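Local coordinates for protein putative ring-cleaving dioxygenase mhqO (Bacillus subtilis subsp. subtilis, PDB 3OAJ) that is a putative iron-dependent ring-cleaving dioxygenase that may contribute to the degradation of aromatic compounds, at residues Ile75-Pro88 against Asp148-Glu162. Sequence-based numbering, arbitrary orientation.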
loop_
_atom_site.group_PDB
_atom_site.type_symbol
_atom_site.label_atom_id
_atom_site.label_comp_id
_atom_site.label_asym_id
_atom_site.label_seq_id
_atom_site.Cartn_x
_atom_site.Cartn_y
_atom_site.Cartn_z
ATOM N N ILE A 75 -13.824 -8.387 -2.131
ATOM C CA ILE A 75 -12.692 -8.297 -3.052
ATOM C C ILE A 75 -13.104 -8.792 -4.437
ATOM O O ILE A 75 -13.650 -9.886 -4.582
ATOM C CB ILE A 75 -11.464 -9.084 -2.524
ATOM C CG1 ILE A 75 -11.004 -8.486 -1.183
ATOM C CG2 ILE A 75 -10.323 -9.105 -3.567
ATOM C CD1 ILE A 75 -9.984 -9.316 -0.419
ATOM N N GLY A 76 -12.856 -7.970 -5.455
ATOM C CA GLY A 76 -13.239 -8.304 -6.825
ATOM C C GLY A 76 -12.692 -7.313 -7.829
ATOM O O GLY A 76 -11.904 -6.429 -7.482
ATOM N N ASP A 77 -13.107 -7.458 -9.082
ATOM C CA ASP A 77 -12.674 -6.559 -10.153
ATOM C C ASP A 77 -12.912 -5.099 -9.810
ATOM O O ASP A 77 -13.900 -4.756 -9.142
ATOM C CB ASP A 77 -13.383 -6.895 -11.465
ATOM C CG ASP A 77 -13.097 -8.294 -11.930
ATOM O OD1 ASP A 77 -11.993 -8.808 -11.638
ATOM O OD2 ASP A 77 -13.981 -8.877 -12.589
ATOM N N GLY A 78 -12.016 -4.251 -10.309
ATOM C CA GLY A 78 -11.965 -2.842 -9.945
ATOM C C GLY A 78 -11.144 -2.546 -8.686
ATOM O O GLY A 78 -11.254 -1.458 -8.128
ATOM N N GLN A 79 -10.309 -3.496 -8.244
ATOM C CA GLN A 79 -9.499 -3.333 -7.033
ATOM C C GLN A 79 -8.133 -3.959 -7.198
ATOM O O GLN A 79 -7.967 -4.878 -8.004
ATOM C CB GLN A 79 -10.133 -4.062 -5.841
ATOM C CG GLN A 79 -11.508 -3.577 -5.435
ATOM C CD GLN A 79 -12.153 -4.471 -4.370
ATOM O OE1 GLN A 79 -11.503 -5.340 -3.793
ATOM N NE2 GLN A 79 -13.440 -4.265 -4.130
ATOM N N VAL A 80 -7.161 -3.486 -6.422
ATOM C CA VAL A 80 -5.997 -4.307 -6.105
ATOM C C VAL A 80 -6.472 -5.561 -5.366
ATOM O O VAL A 80 -7.148 -5.463 -4.331
ATOM C CB VAL A 80 -5.005 -3.544 -5.203
ATOM C CG1 VAL A 80 -3.804 -4.409 -4.825
ATOM C CG2 VAL A 80 -4.561 -2.267 -5.868
ATOM N N GLY A 81 -6.125 -6.729 -5.906
ATOM C CA GLY A 81 -6.538 -8.000 -5.318
ATOM C C GLY A 81 -5.595 -8.506 -4.242
ATOM O O GLY A 81 -6.040 -9.004 -3.193
ATOM N N VAL A 82 -4.287 -8.386 -4.481
ATOM C CA VAL A 82 -3.266 -8.874 -3.555
ATOM C C VAL A 82 -2.157 -7.825 -3.409
ATOM O O VAL A 82 -1.737 -7.213 -4.384
ATOM C CB VAL A 82 -2.642 -10.202 -4.057
ATOM C CG1 VAL A 82 -1.701 -10.792 -3.009
ATOM C CG2 VAL A 82 -3.720 -11.216 -4.406
ATOM N N THR A 83 -1.720 -7.607 -2.183
ATOM C CA THR A 83 -0.610 -6.718 -1.919
ATOM C C THR A 83 0.599 -7.595 -1.616
ATOM O O THR A 83 0.519 -8.513 -0.787
ATOM C CB THR A 83 -0.943 -5.796 -0.722
ATOM O OG1 THR A 83 -2.102 -5.016 -1.059
ATOM C CG2 THR A 83 0.228 -4.883 -0.382
ATOM N N SER A 84 1.710 -7.323 -2.294
ATOM C CA SER A 84 2.907 -8.175 -2.258
ATOM C C SER A 84 3.985 -7.487 -1.435
ATOM O O SER A 84 4.270 -6.310 -1.673
ATOM C CB SER A 84 3.386 -8.420 -3.701
ATOM O OG SER A 84 4.232 -9.548 -3.806
ATOM N N TYR A 85 4.553 -8.207 -0.455
ATOM C CA TYR A 85 5.638 -7.717 0.390
ATOM C C TYR A 85 6.912 -8.500 0.106
ATOM O O TYR A 85 6.893 -9.734 0.051
ATOM C CB TYR A 85 5.261 -7.851 1.873
ATOM C CG TYR A 85 4.161 -6.907 2.277
ATOM C CD1 TYR A 85 4.420 -5.546 2.472
ATOM C CD2 TYR A 85 2.842 -7.350 2.403
ATOM C CE1 TYR A 85 3.391 -4.663 2.822
ATOM C CE2 TYR A 85 1.817 -6.477 2.759
ATOM C CZ TYR A 85 2.108 -5.129 2.971
ATOM O OH TYR A 85 1.090 -4.266 3.286
ATOM N N VAL A 86 8.012 -7.785 -0.099
ATOM C CA VAL A 86 9.294 -8.408 -0.410
ATOM C C VAL A 86 10.185 -8.512 0.824
ATOM O O VAL A 86 10.276 -7.579 1.637
ATOM C CB VAL A 86 9.965 -7.706 -1.629
ATOM C CG1 VAL A 86 10.361 -6.274 -1.290
ATOM C CG2 VAL A 86 11.171 -8.501 -2.157
ATOM N N VAL A 87 10.807 -9.682 0.960
ATOM C CA VAL A 87 11.736 -9.955 2.053
ATOM C C VAL A 87 13.096 -10.395 1.488
ATOM O O VAL A 87 13.185 -10.732 0.298
ATOM C CB VAL A 87 11.169 -11.029 3.046
ATOM C CG1 VAL A 87 9.844 -10.551 3.675
ATOM C CG2 VAL A 87 10.984 -12.381 2.335
ATOM N N PRO A 88 14.150 -10.378 2.320
ATOM C CA PRO A 88 15.453 -10.810 1.811
ATOM C C PRO A 88 15.506 -12.266 1.339
ATOM O O PRO A 88 14.719 -13.103 1.791
ATOM C CB PRO A 88 16.366 -10.628 3.017
ATOM C CG PRO A 88 15.711 -9.541 3.819
ATOM C CD PRO A 88 14.253 -9.878 3.704
ATOM N N ASP A 148 17.843 -8.885 8.642
ATOM C CA ASP A 148 18.152 -9.999 7.757
ATOM C C ASP A 148 16.892 -10.694 7.246
ATOM O O ASP A 148 16.944 -11.432 6.265
ATOM C CB ASP A 148 19.150 -10.982 8.420
ATOM C CG ASP A 148 18.625 -11.573 9.717
ATOM O OD1 ASP A 148 17.687 -11.014 10.304
ATOM O OD2 ASP A 148 19.159 -12.607 10.173
ATOM N N VAL A 149 15.762 -10.413 7.898
ATOM C CA VAL A 149 14.465 -11.001 7.522
ATOM C C VAL A 149 13.336 -9.987 7.300
ATOM O O VAL A 149 12.294 -10.349 6.764
ATOM C CB VAL A 149 13.969 -12.077 8.562
ATOM C CG1 VAL A 149 14.916 -13.263 8.627
ATOM C CG2 VAL A 149 13.764 -11.479 9.953
ATOM N N ALA A 150 13.533 -8.724 7.688
ATOM C CA ALA A 150 12.434 -7.751 7.698
ATOM C C ALA A 150 11.892 -7.483 6.305
ATOM O O ALA A 150 12.632 -7.528 5.304
ATOM C CB ALA A 150 12.891 -6.460 8.339
ATOM N N ILE A 151 10.589 -7.208 6.244
ATOM C CA ILE A 151 9.940 -6.783 5.006
ATOM C C ILE A 151 10.565 -5.477 4.529
ATOM O O ILE A 151 10.578 -4.475 5.247
ATOM C CB ILE A 151 8.410 -6.649 5.211
ATOM C CG1 ILE A 151 7.824 -8.042 5.459
ATOM C CG2 ILE A 151 7.752 -5.941 4.025
ATOM C CD1 ILE A 151 6.411 -8.018 6.013
ATOM N N LYS A 152 11.090 -5.503 3.307
ATOM C CA LYS A 152 11.800 -4.353 2.732
ATOM C C LYS A 152 10.872 -3.310 2.098
ATOM O O LYS A 152 11.267 -2.179 1.830
ATOM C CB LYS A 152 12.819 -4.848 1.709
ATOM C CG LYS A 152 13.797 -5.850 2.327
ATOM C CD LYS A 152 15.031 -6.094 1.468
ATOM C CE LYS A 152 14.707 -6.947 0.249
ATOM N NZ LYS A 152 15.915 -7.133 -0.610
ATOM N N GLY A 153 9.631 -3.696 1.859
ATOM C CA GLY A 153 8.643 -2.807 1.234
ATOM C C GLY A 153 7.702 -3.679 0.429
ATOM O O GLY A 153 7.659 -4.895 0.632
ATOM N N PHE A 154 6.935 -3.074 -0.480
ATOM C CA PHE A 154 6.132 -3.866 -1.404
ATOM C C PHE A 154 7.024 -4.521 -2.430
ATOM O O PHE A 154 7.956 -3.898 -2.926
ATOM C CB PHE A 154 5.120 -3.003 -2.166
ATOM C CG PHE A 154 4.137 -2.300 -1.287
ATOM C CD1 PHE A 154 3.352 -3.017 -0.393
ATOM C CD2 PHE A 154 4.020 -0.913 -1.334
ATOM C CE1 PHE A 154 2.444 -2.359 0.423
ATOM C CE2 PHE A 154 3.124 -0.246 -0.518
ATOM C CZ PHE A 154 2.325 -0.968 0.358
ATOM N N GLY A 155 6.731 -5.775 -2.745
ATOM C CA GLY A 155 7.252 -6.384 -3.958
ATOM C C GLY A 155 6.487 -5.903 -5.177
ATOM O O GLY A 155 6.989 -5.962 -6.304
ATOM N N GLY A 156 5.263 -5.432 -4.948
ATOM C CA GLY A 156 4.355 -5.031 -6.016
ATOM C C GLY A 156 2.934 -5.328 -5.584
ATOM O O GLY A 156 2.633 -5.285 -4.389
ATOM N N ALA A 157 2.086 -5.649 -6.548
ATOM C CA ALA A 157 0.669 -5.889 -6.313
ATOM C C ALA A 157 0.080 -6.654 -7.477
ATOM O O ALA A 157 0.648 -6.662 -8.586
ATOM C CB ALA A 157 -0.091 -4.556 -6.112
ATOM N N THR A 158 -1.073 -7.271 -7.219
ATOM C CA THR A 158 -1.841 -7.961 -8.252
ATOM C C THR A 158 -3.159 -7.215 -8.428
ATOM O O THR A 158 -3.891 -7.024 -7.465
ATOM C CB THR A 158 -2.114 -9.447 -7.867
ATOM O OG1 THR A 158 -0.855 -10.138 -7.783
ATOM C CG2 THR A 158 -3.036 -10.127 -8.912
ATOM N N LEU A 159 -3.413 -6.754 -9.650
ATOM C CA LEU A 159 -4.594 -5.959 -9.976
ATOM C C LEU A 159 -5.692 -6.809 -10.569
ATOM O O LEU A 159 -5.441 -7.659 -11.420
ATOM C CB LEU A 159 -4.233 -4.849 -10.975
ATOM C CG LEU A 159 -3.008 -3.997 -10.597
ATOM C CD1 LEU A 159 -2.743 -2.925 -11.658
ATOM C CD2 LEU A 159 -3.189 -3.367 -9.223
ATOM N N LEU A 160 -6.915 -6.555 -10.111
ATOM C CA LEU A 160 -8.125 -7.163 -10.658
ATOM C C LEU A 160 -8.871 -6.067 -11.407
ATOM O O LEU A 160 -9.407 -5.147 -10.810
ATOM C CB LEU A 160 -8.999 -7.716 -9.535
ATOM C CG LEU A 160 -8.311 -8.622 -8.510
ATOM C CD1 LEU A 160 -9.314 -9.049 -7.442
ATOM C CD2 LEU A 160 -7.711 -9.857 -9.185
ATOM N N SER A 161 -8.853 -6.156 -12.728
ATOM C CA SER A 161 -9.400 -5.117 -13.588
ATOM C C SER A 161 -10.693 -5.571 -14.269
ATOM O O SER A 161 -10.799 -6.723 -14.710
ATOM C CB SER A 161 -8.356 -4.744 -14.648
ATOM O OG SER A 161 -8.909 -3.901 -15.642
ATOM N N GLU A 162 -11.675 -4.676 -14.371
ATOM C CA GLU A 162 -12.881 -4.984 -15.144
ATOM C C GLU A 162 -12.568 -5.079 -16.639
ATOM O O GLU A 162 -13.290 -5.736 -17.381
ATOM C CB GLU A 162 -13.977 -3.945 -14.916
ATOM C CG GLU A 162 -14.601 -3.974 -13.526
ATOM C CD GLU A 162 -15.799 -3.050 -13.410
ATOM O OE1 GLU A 162 -16.366 -2.656 -14.453
ATOM O OE2 GLU A 162 -16.173 -2.728 -12.268
HETATM O O HOH W 1 -15.365 -2.541 -9.923
#
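L160 packs across the start of strand 79-87, where its backbone pairs with that of Q79. Its CB lies 3.4 Å from Q79 O and also near G76 O; CG, anti to the carbonyl carbon (chi1 -50°), reaches G81 CA, and CD1 ends 3.6 Å from the same CA and against I75 CG2.

The antiparallel pairing carries three bulges, two of which shift its register by one residue. In a G1 bulge, G78 N and Q79 N both donate to L160 O, G78 N from above the carbonyl plane at 2.8 Å and Q79 N within it. At a classic bulge T158 O receives a 2.7 Å bond from G81 N and a weak one from V82 N. In the third, G155 and G156 face S84, and G155 N donates to S84 O 55° out of the carbonyl plane. Beside it the Y85 and F154 side chains lie side by side and point the same way, their rings meeting obliquely with planes at 38° and CE1 of Y85 3.5 Å from CE1 of F154; T83 CG2 also touches the latter atom.

F154 rests on I9 and I12 of strand 9-16, its side chain about 10 Å from the bound zinc ion, whose ligands H11, H218 and E266 all lie outside the two segments. Joining the two VOC modules in one mixed sheet, the contact combines directional main-chain bonds with largely apolar packing, consistent with a firmly held junction between the modules.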